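Local coordinates for bartonella effector protein (Bep) substrate of VirB T4SS (Bartonella rochalimae ATCC BAA-1498, PDB 4YK1) that probably transfers AMP from ATP to tyrosines or threonines of target proteins, this piece being the BID domain of a VirB type IV secretion substrate, at residues R42-L47 with E103-I108; E74-I77 with S82-R85; K27-A32 with H61-P66. One frame throughout, in Å; residues are numbered along the deposited sequence.

How the contacts relate
All three contacts tie together pieces of one helical bundle, and no ligand or catalytic site lies among them. Contacts 1 and 2 are neighbours on the same side of the chain's centre, with their own centres about 11 Å apart. They touch where Ala106 O meets Ile76 CG2 at 3.6 Å and Lys107 CG meets Ile77 CD1 at 3.9 Å, so helix 97-140, which carries one side of contact 1, also packs on helix 67-78 of contact 2. In sequence, contact 2 is nested within the span that contact 1 closes. Contact 3 is deeper: its centre lies about 6 Å from that of the chain, against 16 Å for the other two, and it touches neither.

Contact 1 (R42-L47 with E103-I108); sequences RALSKL and EQNAKI
Leu44 spreads its two methyls over the opposing helix, one towards Ile108 and the other towards Asn105. Its CD1 meets the branch methyl CG2 of Ile108 at 3.9 Å, the two side chains crossing at about a right angle, an ordinary van der Waals contact between aliphatic groups. The other methyl, CD2, comes near both oxygens of Asn105, lying 4.0 Å from the backbone O and 4.0 Å from OD1 of that residue. A fork-shaped leucine suits this place because one residue can cover a hydrocarbon branch and the flank of an amide together. Its CG lies beside the backbone N and anti to the carbonyl carbon (chi1 -77°), which carries the fork towards the partner helix.

One turn further on, Leu47 offers CD1 to the nitrogen end of the same amide, 4.0 Å from Asn105 ND2. No direct hydrogen bond spans the two segments. A water does so instead: it accepts from Asn105 ND2 at 3.0 Å and donates weakly to Leu47 O at 2.9 Å. Asparagine suits this mixed border, its CB and amide oxygen meeting leucine methyl while its NH2 group serves the water at a largely open surface.

Behind this first shell is the backbone frame. The local axes approach to 9.6 Å and run nearly antiparallel, at 159°, with Leu44 and Asn105 forming the nearest CA pair. Elsewhere on these turns, Ser45 OG bonds back to Ile41 O, and Glu103 forms a salt bridge with Lys95 of strand 94-95. The contact thus joins the last turns of helix 32-49 to an early part of the long helix 97-140, whose Ala106 also packs against Pro80 in the loop after helix 67-78.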
ATOM      1  N   ARG A  42       1.813 -10.722  -1.922  1.00 27.14           N
ATOM      2  CA  ARG A  42       1.292 -11.986  -1.411  1.00 33.66           C
ATOM      3  C   ARG A  42       2.190 -13.165  -1.784  1.00 33.58           C
ATOM      4  O   ARG A  42       2.422 -14.053  -0.971  1.00 33.45           O
ATOM      5  CB  ARG A  42      -0.120 -12.253  -1.943  1.00 36.05           C
ATOM      6  CG  ARG A  42      -1.182 -11.296  -1.461  1.00 42.44           C
ATOM      7  CD  ARG A  42      -2.560 -11.859  -1.809  1.00 50.75           C
ATOM      8  NE  ARG A  42      -3.610 -10.849  -1.860  1.00 61.02           N
ATOM      9  CZ  ARG A  42      -4.233 -10.455  -2.971  1.00 71.01           C
ATOM     10  NH1 ARG A  42      -3.929 -10.977  -4.160  1.00 63.58           N
ATOM     11  NH2 ARG A  42      -5.177  -9.532  -2.893  1.00 74.51           N
ATOM     12  N   ALA A  43       2.676 -13.187  -3.023  1.00 34.98           N
ATOM     13  CA  ALA A  43       3.525 -14.294  -3.474  1.00 36.66           C
ATOM     14  C   ALA A  43       4.883 -14.286  -2.759  1.00 39.71           C
ATOM     15  O   ALA A  43       5.403 -15.336  -2.355  1.00 36.56           O
ATOM     16  CB  ALA A  43       3.710 -14.236  -4.990  1.00 35.91           C
ATOM     17  N   LEU A  44       5.469 -13.101  -2.616  1.00 28.47           N
ATOM     18  CA  LEU A  44       6.678 -12.950  -1.818  1.00 26.95           C
ATOM     19  C   LEU A  44       6.441 -13.392  -0.380  1.00 34.93           C
ATOM     20  O   LEU A  44       7.237 -14.146   0.174  1.00 33.31           O
ATOM     21  CB  LEU A  44       7.163 -11.497  -1.844  1.00 29.35           C
ATOM     22  CG  LEU A  44       7.881 -11.140  -3.146  1.00 33.16           C
ATOM     23  CD1 LEU A  44       8.008  -9.608  -3.293  1.00 31.00           C
ATOM     24  CD2 LEU A  44       9.252 -11.815  -3.153  1.00 31.22           C
ATOM     25  N   SER A  45       5.348 -12.923   0.219  1.00 27.21           N
ATOM     26  CA  SER A  45       5.013 -13.294   1.598  1.00 29.39           C
ATOM     27  C   SER A  45       4.894 -14.805   1.766  1.00 32.31           C
ATOM     28  O   SER A  45       5.297 -15.358   2.789  1.00 31.47           O
ATOM     29  CB  SER A  45       3.708 -12.613   2.044  1.00 29.25           C
ATOM     30  OG  SER A  45       3.890 -11.201   2.135  1.00 29.24           O
ATOM     31  N   LYS A  46       4.353 -15.481   0.760  1.00 29.37           N
ATOM     32  CA  LYS A  46       4.276 -16.937   0.808  1.00 32.67           C
ATOM     33  C   LYS A  46       5.680 -17.551   0.747  1.00 35.54           C
ATOM     34  O   LYS A  46       6.021 -18.447   1.532  1.00 33.91           O
ATOM     35  CB  LYS A  46       3.395 -17.457  -0.335  1.00 36.71           C
ATOM     36  CG  LYS A  46       3.525 -18.955  -0.602  1.00 39.49           C
ATOM     37  CD  LYS A  46       2.969 -19.777   0.537  1.00 50.28           C
ATOM     38  CE  LYS A  46       3.045 -21.269   0.223  1.00 51.58           C
ATOM     39  NZ  LYS A  46       2.711 -22.081   1.417  1.00 54.31           N
ATOM     40  N   LEU A  47       6.510 -17.044  -0.161  1.00 38.58           N
ATOM     41  CA  LEU A  47       7.891 -17.523  -0.295  1.00 35.30           C
ATOM     42  C   LEU A  47       8.732 -17.338   0.958  1.00 36.46           C
ATOM     43  O   LEU A  47       9.553 -18.191   1.309  1.00 35.01           O
ATOM     44  CB  LEU A  47       8.589 -16.802  -1.450  1.00 35.23           C
ATOM     45  CG  LEU A  47       8.183 -17.290  -2.841  1.00 43.87           C
ATOM     46  CD1 LEU A  47       8.867 -16.448  -3.906  1.00 41.67           C
ATOM     47  CD2 LEU A  47       8.531 -18.770  -2.995  1.00 43.77           C
ATOM     48  N   GLU A 103      15.937 -14.658   2.903  1.00 22.79           N
ATOM     49  CA  GLU A 103      16.480 -13.353   3.314  1.00 22.83           C
ATOM     50  C   GLU A 103      16.609 -12.423   2.113  1.00 30.40           C
ATOM     51  O   GLU A 103      16.343 -11.233   2.216  1.00 24.92           O
ATOM     52  CB  GLU A 103      17.841 -13.504   4.002  1.00 24.40           C
ATOM     53  CG  GLU A 103      17.772 -14.185   5.388  1.00 25.73           C
ATOM     54  CD  GLU A 103      19.147 -14.290   6.043  1.00 33.15           C
ATOM     55  OE1 GLU A 103      20.072 -14.775   5.374  1.00 36.35           O
ATOM     56  OE2 GLU A 103      19.304 -13.882   7.212  1.00 37.93           O
ATOM     57  N   GLN A 104      17.009 -12.966   0.969  1.00 27.73           N
ATOM     58  CA  GLN A 104      17.125 -12.152  -0.233  1.00 29.04           C
ATOM     59  C   GLN A 104      15.747 -11.728  -0.719  1.00 30.65           C
ATOM     60  O   GLN A 104      15.547 -10.576  -1.093  1.00 32.31           O
ATOM     61  CB  GLN A 104      17.884 -12.906  -1.331  1.00 34.54           C
ATOM     62  CG  GLN A 104      19.385 -12.993  -1.093  1.00 50.78           C
ATOM     63  CD  GLN A 104      20.004 -11.632  -0.763  1.00 67.20           C
ATOM     64  OE1 GLN A 104      20.617 -11.457   0.292  1.00 69.96           O
ATOM     65  NE2 GLN A 104      19.830 -10.662  -1.662  1.00 65.48           N
ATOM     66  N   ASN A 105      14.782 -12.646  -0.705  1.00 25.98           N
ATOM     67  CA  ASN A 105      13.436 -12.277  -1.121  1.00 24.86           C
ATOM     68  C   ASN A 105      12.809 -11.221  -0.189  1.00 31.66           C
ATOM     69  O   ASN A 105      11.986 -10.431  -0.635  1.00 28.22           O
ATOM     70  CB  ASN A 105      12.523 -13.507  -1.185  1.00 28.22           C
ATOM     71  CG  ASN A 105      12.631 -14.252  -2.504  1.00 33.58           C
ATOM     72  OD1 ASN A 105      12.800 -13.645  -3.562  1.00 37.65           O
ATOM     73  ND2 ASN A 105      12.516 -15.573  -2.447  1.00 29.71           N
ATOM     74  N   ALA A 106      13.173 -11.219   1.097  1.00 22.34           N
ATOM     75  CA  ALA A 106      12.668 -10.194   2.018  1.00 23.99           C
ATOM     76  C   ALA A 106      13.078  -8.797   1.576  1.00 20.40           C
ATOM     77  O   ALA A 106      12.312  -7.845   1.750  1.00 23.75           O
ATOM     78  CB  ALA A 106      13.147 -10.456   3.450  1.00 24.05           C
ATOM     79  N   LYS A 107      14.283  -8.661   1.009  1.00 20.85           N
ATOM     80  CA  LYS A 107      14.712  -7.366   0.458  1.00 21.80           C
ATOM     81  C   LYS A 107      13.831  -6.929  -0.708  1.00 27.53           C
ATOM     82  O   LYS A 107      13.522  -5.736  -0.864  1.00 23.96           O
ATOM     83  CB  LYS A 107      16.175  -7.415  -0.008  1.00 22.78           C
ATOM     84  CG  LYS A 107      17.160  -7.727   1.111  1.00 28.09           C
ATOM     85  CD  LYS A 107      18.584  -7.542   0.641  1.00 34.15           C
ATOM     86  CE  LYS A 107      19.544  -7.512   1.812  1.00 50.93           C
ATOM     87  NZ  LYS A 107      19.658  -8.850   2.416  1.00 50.84           N
ATOM     88  N   ILE A 108      13.464  -7.893  -1.547  1.00 26.07           N
ATOM     89  CA  ILE A 108      12.591  -7.623  -2.680  1.00 25.11           C
ATOM     90  C   ILE A 108      11.204  -7.237  -2.157  1.00 21.91           C
ATOM     91  O   ILE A 108      10.548  -6.324  -2.673  1.00 21.65           O
ATOM     92  CB  ILE A 108      12.516  -8.841  -3.622  1.00 27.99           C
ATOM     93  CG1 ILE A 108      13.902  -9.132  -4.213  1.00 33.29           C
ATOM     94  CG2 ILE A 108      11.515  -8.572  -4.766  1.00 32.55           C
ATOM     95  CD1 ILE A 108      13.978 -10.461  -4.964  1.00 36.45           C
TER
HETATM   96  O   HOH W   1      11.960 -17.473  -0.180  1.00 36.60           O

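Contact 2 (E74-I77 with S82-R85); sequences ERII and SIGR
Ile76 and Ile83 make the better-packed part of this contact, meeting through the methylene at the base of each longer branch. Ile76 CG1 is 4.1 Å from Ile83 CG1 and also 4.1 Å from Ile83 CD1, so the end of one isoleucine arm bends over the CG1 of the other. The shape of the Ile83 side chain brings this about: CG1 sits anti to the carbonyl carbon (chi1 -55°), and it is the second torsion (chi2 -57°) that bends CD1 back instead of extending it. Ile76 is buried and also rests on Ser110 of helix 97-140, while Ile83 reaches Ile54 and Leu55 in the loop before helix 56-64. Branched aliphatic residues suit both places, since each has hydrocarbon surface for more than one neighbour.

The solvent side is much looser. Ser82 OG stands 4.1 Å from Arg75 O, too far for a hydrogen bond, and its polar partner lies elsewhere: it bonds to Ser79 O, within the turn that separates the two segments. A small hydroxyl residue fits such a tight bend, where it can serve the local backbone. Arg75 takes part through its backbone O, while its long side chain leads away, and a weak, long ion pair links it to Glu71 one turn earlier in the same helix. After Ile83 the chain leaves in an extended form.

Taken together, the chain bends out of the C-terminal end of helix 67-78, and an isoleucine of the following loop lays its side chain against the last turns of that helix, within the helical bundle of the BID domain.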
ATOM      1  N   GLU A  74      11.368  -0.220   5.750  1.00 21.08           N
ATOM      2  CA  GLU A  74      12.628  -0.113   6.486  1.00 24.54           C
ATOM      3  C   GLU A  74      12.760  -1.221   7.536  1.00 26.25           C
ATOM      4  O   GLU A  74      13.837  -1.788   7.729  1.00 25.10           O
ATOM      5  CB  GLU A  74      12.754   1.260   7.175  1.00 22.57           C
ATOM      6  CG  GLU A  74      13.006   2.414   6.207  1.00 35.22           C
ATOM      7  CD  GLU A  74      12.783   3.803   6.837  1.00 52.95           C
ATOM      8  OE1 GLU A  74      12.671   3.913   8.080  1.00 57.70           O
ATOM      9  OE2 GLU A  74      12.721   4.794   6.075  1.00 54.43           O
ATOM     10  N   ARG A  75      11.672  -1.493   8.242  1.00 22.52           N
ATOM     11  CA  ARG A  75      11.714  -2.461   9.330  1.00 25.10           C
ATOM     12  C   ARG A  75      11.950  -3.864   8.801  1.00 27.29           C
ATOM     13  O   ARG A  75      12.686  -4.639   9.404  1.00 23.40           O
ATOM     14  CB  ARG A  75      10.426  -2.382  10.149  1.00 23.36           C
ATOM     15  CG  ARG A  75      10.383  -1.101  11.006  1.00 23.18           C
ATOM     16  CD  ARG A  75       9.095  -0.976  11.791  1.00 24.07           C
ATOM     17  NE  ARG A  75       9.030   0.297  12.511  1.00 25.94           N
ATOM     18  CZ  ARG A  75       7.969   0.705  13.195  1.00 36.33           C
ATOM     19  NH1 ARG A  75       6.888  -0.066  13.272  1.00 34.31           N
ATOM     20  NH2 ARG A  75       7.991   1.875  13.809  1.00 32.96           N
ATOM     21  N   ILE A  76      11.352  -4.175   7.654  1.00 20.94           N
ATOM     22  CA  ILE A  76      11.516  -5.489   7.035  1.00 22.45           C
ATOM     23  C   ILE A  76      12.964  -5.707   6.658  1.00 26.72           C
ATOM     24  O   ILE A  76      13.529  -6.765   6.887  1.00 25.06           O
ATOM     25  CB  ILE A  76      10.620  -5.646   5.800  1.00 23.44           C
ATOM     26  CG1 ILE A  76       9.152  -5.721   6.208  1.00 24.36           C
ATOM     27  CG2 ILE A  76      11.041  -6.888   4.960  1.00 23.34           C
ATOM     28  CD1 ILE A  76       8.207  -5.640   4.995  1.00 25.06           C
ATOM     29  N   ILE A  77      13.585  -4.694   6.083  1.00 20.67           N
ATOM     30  CA  ILE A  77      14.952  -4.873   5.658  1.00 22.10           C
ATOM     31  C   ILE A  77      15.878  -4.814   6.879  1.00 24.42           C
ATOM     32  O   ILE A  77      16.897  -5.509   6.903  1.00 26.41           O
ATOM     33  CB  ILE A  77      15.315  -3.862   4.547  1.00 30.62           C
ATOM     34  CG1 ILE A  77      16.509  -4.362   3.742  1.00 45.24           C
ATOM     35  CG2 ILE A  77      15.569  -2.493   5.100  1.00 38.51           C
ATOM     36  CD1 ILE A  77      16.363  -4.131   2.262  1.00 40.42           C
ATOM     37  N   SER A  82      11.613 -10.159  12.056  1.00 20.85           N
ATOM     38  CA  SER A  82      10.662  -9.470  12.940  1.00 20.05           C
ATOM     39  C   SER A  82       9.219  -9.814  12.551  1.00 18.58           C
ATOM     40  O   SER A  82       8.343  -9.930  13.410  1.00 21.24           O
ATOM     41  CB  SER A  82      10.842  -7.949  12.889  1.00 19.65           C
ATOM     42  OG  SER A  82      10.641  -7.432  11.578  1.00 19.62           O
ATOM     43  N   ILE A  83       8.983  -9.979  11.256  1.00 23.62           N
ATOM     44  CA  ILE A  83       7.625 -10.247  10.745  1.00 24.72           C
ATOM     45  C   ILE A  83       7.152 -11.640  11.153  1.00 23.91           C
ATOM     46  O   ILE A  83       5.988 -11.852  11.513  1.00 26.24           O
ATOM     47  CB  ILE A  83       7.570 -10.098   9.229  1.00 23.49           C
ATOM     48  CG1 ILE A  83       8.077  -8.702   8.787  1.00 23.59           C
ATOM     49  CG2 ILE A  83       6.158 -10.382   8.710  1.00 27.84           C
ATOM     50  CD1 ILE A  83       7.342  -7.522   9.403  1.00 26.09           C
ATOM     51  N   GLY A  84       8.058 -12.596  11.059  1.00 22.43           N
ATOM     52  CA  GLY A  84       7.773 -13.957  11.446  1.00 22.72           C
ATOM     53  C   GLY A  84       8.966 -14.775  11.025  1.00 31.08           C
ATOM     54  O   GLY A  84       9.909 -14.252  10.440  1.00 25.62           O
ATOM     55  N   ARG A  85       8.913 -16.063  11.315  1.00 25.61           N
ATOM     56  CA  ARG A  85       9.958 -17.004  10.937  1.00 24.13           C
ATOM     57  C   ARG A  85      10.073 -17.146   9.426  1.00 27.46           C
ATOM     58  O   ARG A  85       9.065 -17.260   8.716  1.00 24.34           O
ATOM     59  CB  ARG A  85       9.665 -18.357  11.591  1.00 30.91           C
ATOM     60  CG  ARG A  85      10.654 -19.439  11.328  1.00 45.76           C
ATOM     61  CD  ARG A  85      10.296 -20.639  12.199  1.00 62.63           C
ATOM     62  NE  ARG A  85      10.832 -21.889  11.677  1.00 77.46           N
ATOM     63  CZ  ARG A  85      11.282 -22.879  12.440  1.00 91.38           C
ATOM     64  NH1 ARG A  85      11.261 -22.760  13.764  1.00 91.81           N
ATOM     65  NH2 ARG A  85      11.754 -23.985  11.881  1.00 98.05           N
TER

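Contact 3 (K27-A32 with H61-P66); sequences KIENDA and HINANP
Ile28 and Asn63 form the nearest CA pair, 7.1 Å apart, close to where helix 21-30 and helix 56-64 both finish. Each chain then bends at once towards another helix. Asp31 takes the N-cap position of helix 32-49, its OD1 accepting from Ile34 N, and at Asn65 the backbone turns out of helix 56-64, with OD1 weakly bonded to Lys67 N. Short acidic or amide side chains suit these corners because they can reach back to amide groups of a helix's first turn.

Between the helices, the side chains of Ile28 and Asn63 lie alongside each other, pointing opposite ways. Ile28 CD1 lies 3.4 Å from the backbone Asn63 O, and CG2 lies 3.5 Å from Asn63 OD1 and 3.8 Å from its CG, so the branch methyl rests against the amide. With CG1 anti to the carbonyl carbon (chi1 -68°), CG2 comes anti to the backbone N, and both arms can reach Asn63.

The buried polar atoms of Asn63 have partners: OD1 bonds to Tyr116 OH and the backbone O to Arg124 NH1, both from helix 97-140. ND2 donates to a water at 2.9 Å, which in turn donates to Glu29 OE2 at 3.1 Å, linking the exposed carboxylate to the buried amide. Asparagine therefore suits a place where three helices meet and both ends of its amide find partners. The arrangement is consistent with the four-helix bundle described for BID domains: helices 21-30 and 56-64 meet over helix 97-140, with the Glu29 side exposed.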
ATOM      1  N   LYS A  27     -11.268   3.064  -4.742  1.00 43.48           N
ATOM      2  CA  LYS A  27     -10.432   3.417  -5.888  1.00 41.91           C
ATOM      3  C   LYS A  27      -9.041   2.796  -5.788  1.00 40.32           C
ATOM      4  O   LYS A  27      -8.474   2.357  -6.793  1.00 44.37           O
ATOM      5  CB  LYS A  27     -10.294   4.931  -6.012  1.00 45.15           C
ATOM      6  CG  LYS A  27      -9.510   5.388  -7.245  1.00 52.73           C
ATOM      7  CD  LYS A  27     -10.434   5.594  -8.442  1.00 56.30           C
ATOM      8  CE  LYS A  27      -9.706   6.269  -9.598  1.00 61.62           C
ATOM      9  NZ  LYS A  27     -10.623   6.547 -10.742  1.00 71.54           N
ATOM     10  N   ILE A  28      -8.477   2.780  -4.585  1.00 38.04           N
ATOM     11  CA  ILE A  28      -7.163   2.161  -4.397  1.00 35.96           C
ATOM     12  C   ILE A  28      -7.250   0.686  -4.755  1.00 39.63           C
ATOM     13  O   ILE A  28      -6.492   0.192  -5.591  1.00 37.36           O
ATOM     14  CB  ILE A  28      -6.648   2.353  -2.963  1.00 42.35           C
ATOM     15  CG1 ILE A  28      -6.338   3.829  -2.721  1.00 34.65           C
ATOM     16  CG2 ILE A  28      -5.399   1.472  -2.706  1.00 36.73           C
ATOM     17  CD1 ILE A  28      -6.083   4.183  -1.283  1.00 34.08           C
ATOM     18  N   GLU A  29      -8.201  -0.007  -4.141  1.00 45.44           N
ATOM     19  CA  GLU A  29      -8.321  -1.454  -4.298  1.00 49.77           C
ATOM     20  C   GLU A  29      -8.622  -1.878  -5.732  1.00 50.26           C
ATOM     21  O   GLU A  29      -8.286  -2.987  -6.136  1.00 51.72           O
ATOM     22  CB  GLU A  29      -9.408  -2.001  -3.371  1.00 52.71           C
ATOM     23  CG  GLU A  29      -9.038  -1.979  -1.898  1.00 55.86           C
ATOM     24  CD  GLU A  29     -10.167  -2.489  -1.016  1.00 61.71           C
ATOM     25  OE1 GLU A  29     -11.219  -2.884  -1.560  1.00 69.38           O
ATOM     26  OE2 GLU A  29     -10.006  -2.486   0.220  1.00 63.57           O
ATOM     27  N   ASN A  30      -9.253  -1.007  -6.509  1.00 49.69           N
ATOM     28  CA  ASN A  30      -9.599  -1.374  -7.873  1.00 46.44           C
ATOM     29  C   ASN A  30      -8.533  -0.948  -8.874  1.00 50.55           C
ATOM     30  O   ASN A  30      -8.646  -1.247 -10.060  1.00 56.04           O
ATOM     31  CB  ASN A  30     -10.958  -0.781  -8.262  1.00 69.27           C
ATOM     32  CG  ASN A  30     -12.095  -1.320  -7.405  1.00 80.56           C
ATOM     33  OD1 ASN A  30     -12.368  -2.521  -7.396  1.00 82.32           O
ATOM     34  ND2 ASN A  30     -12.766  -0.430  -6.685  1.00 85.54           N
ATOM     35  N   ASP A  31      -7.493  -0.260  -8.409  1.00 42.53           N
ATOM     36  CA  ASP A  31      -6.436   0.165  -9.324  1.00 45.97           C
ATOM     37  C   ASP A  31      -5.643  -1.047  -9.802  1.00 48.08           C
ATOM     38  O   ASP A  31      -5.254  -1.901  -9.006  1.00 48.72           O
ATOM     39  CB  ASP A  31      -5.506   1.187  -8.668  1.00 42.32           C
ATOM     40  CG  ASP A  31      -4.393   1.631  -9.598  1.00 45.00           C
ATOM     41  OD1 ASP A  31      -3.367   0.922  -9.680  1.00 43.26           O
ATOM     42  OD2 ASP A  31      -4.544   2.678 -10.262  1.00 51.81           O
ATOM     43  N   ALA A  32      -5.403  -1.113 -11.108  1.00 45.63           N
ATOM     44  CA  ALA A  32      -4.766  -2.282 -11.704  1.00 49.55           C
ATOM     45  C   ALA A  32      -3.322  -2.466 -11.239  1.00 45.68           C
ATOM     46  O   ALA A  32      -2.879  -3.594 -11.029  1.00 41.28           O
ATOM     47  CB  ALA A  32      -4.822  -2.194 -13.220  1.00 55.90           C
ATOM     48  N   HIS A  61      -3.600  -0.589   6.493  1.00 34.52           N
ATOM     49  CA  HIS A  61      -3.125   0.654   7.098  1.00 40.74           C
ATOM     50  C   HIS A  61      -2.389   1.532   6.084  1.00 38.39           C
ATOM     51  O   HIS A  61      -2.502   2.754   6.109  1.00 38.93           O
ATOM     52  CB  HIS A  61      -2.213   0.357   8.283  1.00 44.33           C
ATOM     53  N   ILE A  62      -1.624   0.909   5.198  1.00 31.92           N
ATOM     54  CA  ILE A  62      -0.926   1.658   4.165  1.00 28.16           C
ATOM     55  C   ILE A  62      -1.933   2.296   3.202  1.00 36.05           C
ATOM     56  O   ILE A  62      -1.748   3.434   2.766  1.00 37.57           O
ATOM     57  CB  ILE A  62       0.061   0.764   3.429  1.00 28.80           C
ATOM     58  CG1 ILE A  62       1.210   0.388   4.373  1.00 32.53           C
ATOM     59  CG2 ILE A  62       0.604   1.453   2.197  1.00 30.37           C
ATOM     60  CD1 ILE A  62       1.994  -0.807   3.904  1.00 25.12           C
ATOM     61  N   ASN A  63      -3.003   1.574   2.880  1.00 30.60           N
ATOM     62  CA  ASN A  63      -4.031   2.132   1.992  1.00 32.42           C
ATOM     63  C   ASN A  63      -4.614   3.386   2.611  1.00 41.33           C
ATOM     64  O   ASN A  63      -4.995   4.319   1.899  1.00 37.32           O
ATOM     65  CB  ASN A  63      -5.149   1.128   1.720  1.00 31.72           C
ATOM     66  CG  ASN A  63      -4.732   0.048   0.754  1.00 35.63           C
ATOM     67  OD1 ASN A  63      -3.687   0.148   0.098  1.00 32.44           O
ATOM     68  ND2 ASN A  63      -5.549  -0.990   0.644  1.00 31.99           N
ATOM     69  N   ALA A  64      -4.695   3.405   3.939  1.00 35.51           N
ATOM     70  CA  ALA A  64      -5.227   4.574   4.625  1.00 39.91           C
ATOM     71  C   ALA A  64      -4.129   5.609   4.882  1.00 43.03           C
ATOM     72  O   ALA A  64      -4.404   6.805   4.932  1.00 48.38           O
ATOM     73  CB  ALA A  64      -5.900   4.169   5.928  1.00 41.51           C
ATOM     74  N   ASN A  65      -2.890   5.149   5.025  1.00 37.67           N
ATOM     75  CA  ASN A  65      -1.781   6.032   5.365  1.00 38.19           C
ATOM     76  C   ASN A  65      -0.478   5.536   4.757  1.00 36.50           C
ATOM     77  O   ASN A  65       0.296   4.822   5.404  1.00 37.29           O
ATOM     78  CB  ASN A  65      -1.636   6.164   6.884  1.00 53.18           C
ATOM     79  CG  ASN A  65      -0.466   7.057   7.282  1.00 68.35           C
ATOM     80  OD1 ASN A  65       0.007   7.867   6.481  1.00 77.56           O
ATOM     81  ND2 ASN A  65       0.001   6.917   8.521  1.00 62.65           N
ATOM     82  N   PRO A  66      -0.211   5.946   3.511  1.00 40.71           N
ATOM     83  CA  PRO A  66       0.930   5.480   2.718  1.00 38.78           C
ATOM     84  C   PRO A  66       2.265   5.682   3.418  1.00 38.42           C
ATOM     85  O   PRO A  66       3.190   4.902   3.187  1.00 35.82           O
ATOM     86  CB  PRO A  66       0.854   6.339   1.451  1.00 47.71           C
ATOM     87  CG  PRO A  66      -0.543   6.813   1.385  1.00 42.75           C
ATOM     88  CD  PRO A  66      -1.020   6.944   2.791  1.00 44.38           C
TER
HETATM   89  O   HOH W   2      -7.860  -1.481   2.258  1.00 40.93           O